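Local coordinates for lectin (Trichosanthes anguina, PDB 4HR6), which probably binds carbohydrate as a three-chain, nontoxic homologue of the type II ribosome-inactivating proteins, at residues N1-T9 with P45-F53. Sequence-based numbering, arbitrary orientation.
Sequences NRFYLLTLT and PQLAFHTLF
Leu-47 O, on the short helix 46-51, is gripped from opposite faces of its carbonyl plane by His-50 N and by Thr-51 OG1, the latter at 2.7 Å. This tether fixes the Thr-51 hydroxyl beside the Phe-3 ring, where OG1 lies 3.7 Å from CE1. Phe-3 makes the largest contribution from strand 3-9. Its CG stands anti to the carbonyl carbon (chi1 -59°), and its far end reaches the helix, CZ lying 3.8 Å from Ala-48 CB. Leu-52 CD1 makes a CH-pi contact over one face, 4.1 Å from the ring centroid, while Arg-2 CB lies over the opposite face, toward the rim. Pro-45 CG meets the ring edge at CZ, and Leu-47 CD2 lies 4.1 Å from Phe-3 CE1. Arg-2, extended from CG to NE, carries its guanidinium past Pro-45, with Arg-2 NH2 4.1 Å from Pro-45 CB; its NE forms a salt bridge with Asp-21. Farther along the strand, Leu-5 CD2 touches Leu-52 CD2 and lies 4.3 Å from Phe-53 CZ. Leu-52 also packs on Ala-19 of strand 15-21 and Val-28 of strand 26-32. The segment axes cross at -60°, consistent with the N-terminal mixed beta-sheet of the ribosome-inactivating protein fold, where this helix links strands 37-40 and 57-60.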
ATOM      1  N   ASN B   1       3.647   7.955 -28.037  1.00 63.18           N
ATOM      2  CA  ASN B   1       2.986   6.719 -28.547  1.00 59.17           C
ATOM      3  C   ASN B   1       2.703   5.718 -27.412  1.00 53.73           C
ATOM      4  O   ASN B   1       2.835   6.037 -26.223  1.00 48.35           O
ATOM      5  CB  ASN B   1       3.840   6.060 -29.632  1.00 65.73           C
ATOM      6  CG  ASN B   1       5.046   5.342 -29.056  1.00 70.94           C
ATOM      7  OD1 ASN B   1       5.800   5.923 -28.271  1.00 69.92           O
ATOM      8  ND2 ASN B   1       5.223   4.064 -29.423  1.00 70.83           N
ATOM      9  N   ARG B   2       2.332   4.496 -27.777  1.00 45.81           N
ATOM     10  CA  ARG B   2       1.708   3.613 -26.825  1.00 41.13           C
ATOM     11  C   ARG B   2       2.622   2.541 -26.216  1.00 38.10           C
ATOM     12  O   ARG B   2       2.261   1.915 -25.222  1.00 34.64           O
ATOM     13  CB  ARG B   2       0.524   2.973 -27.498  1.00 40.03           C
ATOM     14  CG  ARG B   2      -0.280   2.107 -26.571  1.00 40.31           C
ATOM     15  CD  ARG B   2      -1.613   1.837 -27.178  1.00 38.42           C
ATOM     16  NE  ARG B   2      -2.149   0.601 -26.681  1.00 37.79           N
ATOM     17  CZ  ARG B   2      -3.282   0.074 -27.125  1.00 40.41           C
ATOM     18  NH1 ARG B   2      -4.000   0.708 -28.051  1.00 37.62           N
ATOM     19  NH2 ARG B   2      -3.708  -1.082 -26.623  1.00 41.11           N
ATOM     20  N   PHE B   3       3.801   2.346 -26.790  1.00 34.32           N
ATOM     21  CA  PHE B   3       4.665   1.257 -26.385  1.00 33.62           C
ATOM     22  C   PHE B   3       5.951   1.766 -25.740  1.00 35.57           C
ATOM     23  O   PHE B   3       6.580   2.712 -26.218  1.00 38.40           O
ATOM     24  CB  PHE B   3       4.920   0.331 -27.586  1.00 31.79           C
ATOM     25  CG  PHE B   3       3.652  -0.250 -28.142  1.00 32.62           C
ATOM     26  CD1 PHE B   3       3.089   0.249 -29.298  1.00 33.22           C
ATOM     27  CD2 PHE B   3       2.972  -1.226 -27.454  1.00 32.03           C
ATOM     28  CE1 PHE B   3       1.903  -0.252 -29.775  1.00 31.70           C
ATOM     29  CE2 PHE B   3       1.779  -1.724 -27.919  1.00 32.46           C
ATOM     30  CZ  PHE B   3       1.239  -1.237 -29.086  1.00 32.30           C
ATOM     31  N   TYR B   4       6.319   1.135 -24.633  1.00 35.50           N
ATOM     32  CA  TYR B   4       7.526   1.471 -23.895  1.00 36.83           C
ATOM     33  C   TYR B   4       8.531   0.329 -24.075  1.00 35.50           C
ATOM     34  O   TYR B   4       8.166  -0.847 -23.961  1.00 31.35           O
ATOM     35  CB  TYR B   4       7.154   1.641 -22.437  1.00 38.30           C
ATOM     36  CG  TYR B   4       8.263   2.028 -21.504  1.00 43.61           C
ATOM     37  CD1 TYR B   4       8.934   3.239 -21.634  1.00 47.36           C
ATOM     38  CD2 TYR B   4       8.608   1.198 -20.443  1.00 45.54           C
ATOM     39  CE1 TYR B   4       9.937   3.598 -20.733  1.00 47.64           C
ATOM     40  CE2 TYR B   4       9.595   1.548 -19.550  1.00 44.35           C
ATOM     41  CZ  TYR B   4      10.255   2.741 -19.691  1.00 47.41           C
ATOM     42  OH  TYR B   4      11.238   3.044 -18.770  1.00 49.29           O
ATOM     43  N   LEU B   5       9.775   0.688 -24.366  1.00 34.79           N
ATOM     44  CA  LEU B   5      10.828  -0.283 -24.628  1.00 38.40           C
ATOM     45  C   LEU B   5      11.793  -0.328 -23.490  1.00 39.95           C
ATOM     46  O   LEU B   5      12.143   0.674 -22.887  1.00 40.43           O
ATOM     47  CB  LEU B   5      11.628   0.055 -25.884  1.00 40.23           C
ATOM     48  CG  LEU B   5      10.875   0.087 -27.209  1.00 43.15           C
ATOM     49  CD1 LEU B   5      11.845   0.432 -28.330  1.00 45.85           C
ATOM     50  CD2 LEU B   5      10.191  -1.238 -27.489  1.00 43.23           C
ATOM     51  N   LEU B   6      12.305  -1.518 -23.277  1.00 42.73           N
ATOM     52  CA  LEU B   6      12.980  -1.831 -22.074  1.00 42.11           C
ATOM     53  C   LEU B   6      14.004  -2.895 -22.407  1.00 38.11           C
ATOM     54  O   LEU B   6      13.657  -3.932 -22.968  1.00 39.44           O
ATOM     55  CB  LEU B   6      11.901  -2.351 -21.162  1.00 46.55           C
ATOM     56  CG  LEU B   6      12.184  -2.410 -19.710  1.00 49.03           C
ATOM     57  CD1 LEU B   6      10.875  -2.090 -18.998  1.00 51.76           C
ATOM     58  CD2 LEU B   6      12.724  -3.788 -19.412  1.00 50.16           C
ATOM     59  N   THR B   7      15.258  -2.649 -22.071  1.00 35.39           N
ATOM     60  CA  THR B   7      16.326  -3.588 -22.397  1.00 35.25           C
ATOM     61  C   THR B   7      16.847  -4.335 -21.168  1.00 34.03           C
ATOM     62  O   THR B   7      17.070  -3.761 -20.117  1.00 32.36           O
ATOM     63  CB  THR B   7      17.474  -2.853 -23.103  1.00 36.76           C
ATOM     64  OG1 THR B   7      16.952  -2.213 -24.274  1.00 38.74           O
ATOM     65  CG2 THR B   7      18.576  -3.813 -23.533  1.00 38.40           C
ATOM     66  N   LEU B   8      17.032  -5.636 -21.311  1.00 33.95           N
ATOM     67  CA  LEU B   8      17.633  -6.442 -20.255  1.00 33.55           C
ATOM     68  C   LEU B   8      18.845  -7.119 -20.851  1.00 32.80           C
ATOM     69  O   LEU B   8      18.786  -7.593 -21.976  1.00 32.45           O
ATOM     70  CB  LEU B   8      16.661  -7.503 -19.766  1.00 34.40           C
ATOM     71  CG  LEU B   8      15.303  -7.014 -19.290  1.00 37.37           C
ATOM     72  CD1 LEU B   8      14.348  -8.192 -19.242  1.00 40.39           C
ATOM     73  CD2 LEU B   8      15.419  -6.359 -17.929  1.00 39.61           C
ATOM     74  N   THR B   9      19.937  -7.164 -20.096  1.00 34.17           N
ATOM     75  CA  THR B   9      21.200  -7.751 -20.563  1.00 34.11           C
ATOM     76  C   THR B   9      21.712  -8.797 -19.562  1.00 33.16           C
ATOM     77  O   THR B   9      21.881  -8.515 -18.384  1.00 34.59           O
ATOM     78  CB  THR B   9      22.244  -6.651 -20.754  1.00 35.47           C
ATOM     79  OG1 THR B   9      21.748  -5.707 -21.705  1.00 38.10           O
ATOM     80  CG2 THR B   9      23.581  -7.220 -21.260  1.00 37.62           C
ATOM     81  N   PRO B  45      -1.949  -6.298 -29.208  1.00 33.41           N
ATOM     82  CA  PRO B  45      -2.862  -5.434 -29.955  1.00 33.70           C
ATOM     83  C   PRO B  45      -2.406  -5.226 -31.406  1.00 35.32           C
ATOM     84  O   PRO B  45      -1.200  -5.265 -31.715  1.00 32.07           O
ATOM     85  CB  PRO B  45      -2.852  -4.120 -29.172  1.00 33.66           C
ATOM     86  CG  PRO B  45      -1.643  -4.162 -28.305  1.00 34.57           C
ATOM     87  CD  PRO B  45      -1.175  -5.576 -28.182  1.00 33.29           C
ATOM     88  N   GLN B  46      -3.377  -5.007 -32.288  1.00 34.81           N
ATOM     89  CA  GLN B  46      -3.123  -4.887 -33.729  1.00 36.51           C
ATOM     90  C   GLN B  46      -2.089  -3.814 -34.061  1.00 36.83           C
ATOM     91  O   GLN B  46      -1.222  -3.991 -34.916  1.00 38.27           O
ATOM     92  CB  GLN B  46      -4.417  -4.528 -34.451  1.00 38.24           C
ATOM     93  CG  GLN B  46      -5.397  -5.657 -34.585  1.00 39.18           C
ATOM     94  CD  GLN B  46      -6.456  -5.371 -35.640  1.00 40.21           C
ATOM     95  OE1 GLN B  46      -7.499  -4.775 -35.354  1.00 38.39           O
ATOM     96  NE2 GLN B  46      -6.197  -5.807 -36.853  1.00 40.24           N
ATOM     97  N   LEU B  47      -2.197  -2.696 -33.362  1.00 35.46           N
ATOM     98  CA  LEU B  47      -1.308  -1.591 -33.543  1.00 38.12           C
ATOM     99  C   LEU B  47       0.159  -1.954 -33.262  1.00 36.54           C
ATOM    100  O   LEU B  47       1.057  -1.338 -33.830  1.00 33.03           O
ATOM    101  CB  LEU B  47      -1.745  -0.457 -32.617  1.00 42.80           C
ATOM    102  CG  LEU B  47      -1.004   0.866 -32.787  1.00 46.53           C
ATOM    103  CD1 LEU B  47      -1.526   1.576 -34.026  1.00 49.09           C
ATOM    104  CD2 LEU B  47      -1.186   1.734 -31.555  1.00 49.33           C
ATOM    105  N   ALA B  48       0.392  -2.917 -32.362  1.00 33.35           N
ATOM    106  CA  ALA B  48       1.747  -3.386 -32.075  1.00 33.76           C
ATOM    107  C   ALA B  48       2.429  -3.922 -33.331  1.00 31.76           C
ATOM    108  O   ALA B  48       3.606  -3.645 -33.559  1.00 30.69           O
ATOM    109  CB  ALA B  48       1.742  -4.457 -30.991  1.00 33.28           C
ATOM    110  N   PHE B  49       1.700  -4.688 -34.135  1.00 31.23           N
ATOM    111  CA  PHE B  49       2.297  -5.267 -35.346  1.00 35.11           C
ATOM    112  C   PHE B  49       2.656  -4.219 -36.387  1.00 36.97           C
ATOM    113  O   PHE B  49       3.541  -4.451 -37.211  1.00 38.41           O
ATOM    114  CB  PHE B  49       1.367  -6.279 -35.993  1.00 33.12           C
ATOM    115  CG  PHE B  49       1.142  -7.485 -35.165  1.00 34.56           C
ATOM    116  CD1 PHE B  49       0.071  -7.555 -34.306  1.00 35.19           C
ATOM    117  CD2 PHE B  49       2.021  -8.554 -35.229  1.00 36.27           C
ATOM    118  CE1 PHE B  49      -0.136  -8.678 -33.531  1.00 35.71           C
ATOM    119  CE2 PHE B  49       1.813  -9.682 -34.469  1.00 34.68           C
ATOM    120  CZ  PHE B  49       0.740  -9.739 -33.611  1.00 34.71           C
ATOM    121  N   HIS B  50       1.949  -3.090 -36.360  1.00 39.14           N
ATOM    122  CA  HIS B  50       2.087  -2.070 -37.380  1.00 42.36           C
ATOM    123  C   HIS B  50       3.142  -1.079 -37.009  1.00 42.11           C
ATOM    124  O   HIS B  50       3.662  -0.417 -37.878  1.00 44.62           O
ATOM    125  CB  HIS B  50       0.750  -1.367 -37.653  1.00 44.98           C
ATOM    126  CG  HIS B  50      -0.197  -2.204 -38.453  1.00 50.24           C
ATOM    127  ND1 HIS B  50      -1.140  -3.023 -37.871  1.00 53.37           N
ATOM    128  CD2 HIS B  50      -0.311  -2.391 -39.789  1.00 52.48           C
ATOM    129  CE1 HIS B  50      -1.807  -3.666 -38.813  1.00 54.89           C
ATOM    130  NE2 HIS B  50      -1.326  -3.297 -39.987  1.00 55.30           N
ATOM    131  N   THR B  51       3.484  -0.996 -35.730  1.00 40.73           N
ATOM    132  CA  THR B  51       4.415   0.010 -35.270  1.00 40.21           C
ATOM    133  C   THR B  51       5.688  -0.539 -34.645  1.00 39.47           C
ATOM    134  O   THR B  51       6.642   0.207 -34.530  1.00 41.23           O
ATOM    135  CB  THR B  51       3.749   0.972 -34.252  1.00 43.20           C
ATOM    136  OG1 THR B  51       3.158   0.221 -33.204  1.00 43.79           O
ATOM    137  CG2 THR B  51       2.654   1.803 -34.909  1.00 44.98           C
ATOM    138  N   LEU B  52       5.727  -1.807 -34.223  1.00 37.97           N
ATOM    139  CA  LEU B  52       6.931  -2.319 -33.552  1.00 37.08           C
ATOM    140  C   LEU B  52       7.678  -3.326 -34.394  1.00 32.29           C
ATOM    141  O   LEU B  52       7.086  -4.227 -34.959  1.00 30.30           O
ATOM    142  CB  LEU B  52       6.584  -3.006 -32.233  1.00 38.68           C
ATOM    143  CG  LEU B  52       5.955  -2.176 -31.127  1.00 40.34           C
ATOM    144  CD1 LEU B  52       5.408  -3.103 -30.049  1.00 40.26           C
ATOM    145  CD2 LEU B  52       6.975  -1.204 -30.563  1.00 41.53           C
ATOM    146  N   PHE B  53       8.993  -3.194 -34.406  1.00 33.50           N
ATOM    147  CA  PHE B  53       9.885  -4.171 -35.019  1.00 34.14           C
ATOM    148  C   PHE B  53       9.471  -4.463 -36.454  1.00 34.46           C
ATOM    149  O   PHE B  53       9.453  -5.606 -36.894  1.00 36.00           O
ATOM    150  CB  PHE B  53       9.956  -5.453 -34.171  1.00 33.79           C
ATOM    151  CG  PHE B  53      10.235  -5.204 -32.708  1.00 34.47           C
ATOM    152  CD1 PHE B  53      11.277  -4.378 -32.303  1.00 36.37           C
ATOM    153  CD2 PHE B  53       9.440  -5.784 -31.724  1.00 33.57           C
ATOM    154  CE1 PHE B  53      11.516  -4.139 -30.959  1.00 35.30           C
ATOM    155  CE2 PHE B  53       9.683  -5.544 -30.384  1.00 33.32           C
ATOM    156  CZ  PHE B  53      10.716  -4.726 -30.002  1.00 33.62           C
TER